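Local coordinates for protein pilus tip adhesin Cpa (Streptococcus pyogenes, PDB 4C0Z) that sits at the tip of the streptococcal pilus and can attach covalently to host-cell targets through reactive thioester bonds, one of them in this N-terminal domain, at residues D113-M118 against L183-P188. Sequence-based numbering, arbitrary orientation.
Sequences DRNGIM and LPNQVP
Asn115 OD1 takes the backbone N-H of Asn185 on a lone pair, in its carbonyl plane, with 2.9 Å between OD1 and Asn185 N. Asn185 ND2 adds a weak, bent bond to the same oxygen. The other half of the Asn115 amide donates: its ND2 lies 2.8 Å from Asn185 O, with a nearly straight N-H...O angle of 174°, the acceptor in the amide plane. One side-chain amide thus pairs with both the N-H and the C=O of a single residue, much as the backbone of a residue in a hydrogen-bonded antiparallel pair would, although no strand is involved. With CG anti to its own carbonyl carbon (chi1 -69°), Asn115 reaches from a type I turn, Asp113 to Gly116, between helices 98-108 and 123-138, to the loop leading into strand 191-198, on the surface of the thioester domain. Asn185 ND2 also makes a weak bond of 3.4 Å to Arg114 O, while its CB rests 3.5 Å from Arg114 CG; Arg114 NE is hydrogen-bonded to Tyr107 OH. Leu183 CB packs against the Asn115 amide, and beyond it Leu183 CD1 meets Ile117 CD1 at 3.6 Å, beside Arg173. Just past the turn, Met118 N-H bonds to Asp113 OD1 from above the carboxylate plane. Asn185 engages both ends of the Asn115 amide and Asn108 OD1 also accepts from ND2, which should fix its rotation; Asn115 thereby ties both loops to helix 98-108.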
loop_
_atom_site.group_PDB
_atom_site.type_symbol
_atom_site.label_atom_id
_atom_site.label_comp_id
_atom_site.label_asym_id
_atom_site.label_seq_id
_atom_site.Cartn_x
_atom_site.Cartn_y
_atom_site.Cartn_z
ATOM N N ASP I 113 12.743 18.631 -11.297
ATOM C CA ASP I 113 13.192 18.151 -12.615
ATOM C C ASP I 113 14.477 18.859 -13.147
ATOM O O ASP I 113 14.510 19.277 -14.304
ATOM C CB ASP I 113 12.013 18.317 -13.606
ATOM C CG ASP I 113 12.188 17.655 -14.957
ATOM O OD1 ASP I 113 12.854 16.592 -15.018
ATOM O OD2 ASP I 113 11.636 18.180 -15.948
ATOM N N ARG I 114 15.508 19.046 -12.294
ATOM C CA ARG I 114 16.722 19.791 -12.656
ATOM C C ARG I 114 17.461 19.223 -13.894
ATOM O O ARG I 114 18.033 20.012 -14.636
ATOM C CB ARG I 114 17.667 19.952 -11.437
ATOM C CG ARG I 114 18.887 20.892 -11.618
ATOM C CD ARG I 114 18.698 22.352 -11.196
ATOM N NE ARG I 114 19.645 22.800 -10.159
ATOM C CZ ARG I 114 20.307 23.956 -10.156
ATOM N NH1 ARG I 114 20.185 24.800 -11.168
ATOM N NH2 ARG I 114 21.122 24.258 -9.154
ATOM N N ASN I 115 17.404 17.904 -14.156
ATOM C CA ASN I 115 18.105 17.338 -15.315
ATOM C C ASN I 115 17.174 16.919 -16.474
ATOM O O ASN I 115 17.609 16.231 -17.408
ATOM C CB ASN I 115 19.036 16.200 -14.900
ATOM C CG ASN I 115 20.220 16.667 -14.094
ATOM O OD1 ASN I 115 21.115 17.363 -14.589
ATOM N ND2 ASN I 115 20.254 16.286 -12.833
ATOM N N GLY I 116 15.929 17.391 -16.423
ATOM C CA GLY I 116 14.916 17.162 -17.449
ATOM C C GLY I 116 14.456 15.733 -17.650
ATOM O O GLY I 116 13.940 15.412 -18.723
ATOM N N ILE I 117 14.608 14.864 -16.626
ATOM C CA ILE I 117 14.169 13.460 -16.687
ATOM C C ILE I 117 12.638 13.373 -16.899
ATOM O O ILE I 117 12.171 12.494 -17.631
ATOM C CB ILE I 117 14.660 12.655 -15.440
ATOM C CG1 ILE I 117 16.197 12.452 -15.479
ATOM C CG2 ILE I 117 13.910 11.314 -15.262
ATOM C CD1 ILE I 117 16.790 11.828 -14.217
ATOM N N MET I 118 11.887 14.321 -16.306
ATOM C CA MET I 118 10.424 14.400 -16.354
ATOM C C MET I 118 9.864 15.162 -17.569
ATOM O O MET I 118 8.645 15.305 -17.671
ATOM C CB MET I 118 9.861 15.008 -15.044
ATOM C CG MET I 118 10.489 14.457 -13.758
ATOM S SD MET I 118 10.580 12.643 -13.600
ATOM C CE MET I 118 8.856 12.232 -13.526
ATOM N N LEU I 183 24.531 12.603 -14.570
ATOM C CA LEU I 183 23.844 13.812 -15.038
ATOM C C LEU I 183 24.595 15.105 -14.710
ATOM O O LEU I 183 25.331 15.124 -13.722
ATOM C CB LEU I 183 22.406 13.859 -14.494
ATOM C CG LEU I 183 21.462 12.777 -14.995
ATOM C CD1 LEU I 183 20.233 12.709 -14.132
ATOM C CD2 LEU I 183 21.073 12.993 -16.452
ATOM N N PRO I 184 24.435 16.190 -15.516
ATOM C CA PRO I 184 25.204 17.427 -15.257
ATOM C C PRO I 184 24.961 18.113 -13.916
ATOM O O PRO I 184 25.915 18.623 -13.326
ATOM C CB PRO I 184 24.820 18.343 -16.423
ATOM C CG PRO I 184 24.283 17.440 -17.468
ATOM C CD PRO I 184 23.615 16.328 -16.738
ATOM N N ASN I 185 23.709 18.133 -13.438
ATOM C CA ASN I 185 23.376 18.785 -12.176
ATOM C C ASN I 185 23.209 17.783 -11.031
ATOM O O ASN I 185 22.284 16.969 -11.050
ATOM C CB ASN I 185 22.132 19.662 -12.333
ATOM C CG ASN I 185 22.233 20.693 -13.429
ATOM O OD1 ASN I 185 23.120 21.541 -13.428
ATOM N ND2 ASN I 185 21.317 20.643 -14.384
ATOM N N GLN I 186 24.119 17.837 -10.042
ATOM C CA GLN I 186 24.092 16.965 -8.861
ATOM C C GLN I 186 23.440 17.702 -7.677
ATOM O O GLN I 186 23.454 18.932 -7.656
ATOM C CB GLN I 186 25.516 16.489 -8.498
ATOM C CG GLN I 186 26.200 15.615 -9.565
ATOM C CD GLN I 186 25.588 14.236 -9.726
ATOM O OE1 GLN I 186 25.656 13.381 -8.835
ATOM N NE2 GLN I 186 25.002 13.979 -10.886
ATOM N N VAL I 187 22.855 16.957 -6.706
ATOM C CA VAL I 187 22.197 17.529 -5.517
ATOM C C VAL I 187 23.170 18.429 -4.718
ATOM O O VAL I 187 24.183 17.937 -4.206
ATOM C CB VAL I 187 21.530 16.463 -4.603
ATOM C CG1 VAL I 187 20.804 17.103 -3.417
ATOM C CG2 VAL I 187 20.573 15.593 -5.394
ATOM N N PRO I 188 22.873 19.743 -4.596
ATOM C CA PRO I 188 23.750 20.610 -3.794
ATOM C C PRO I 188 23.498 20.429 -2.290
ATOM O O PRO I 188 22.473 19.866 -1.908
ATOM C CB PRO I 188 23.372 22.011 -4.273
ATOM C CG PRO I 188 21.910 21.887 -4.636
ATOM C CD PRO I 188 21.716 20.488 -5.141
#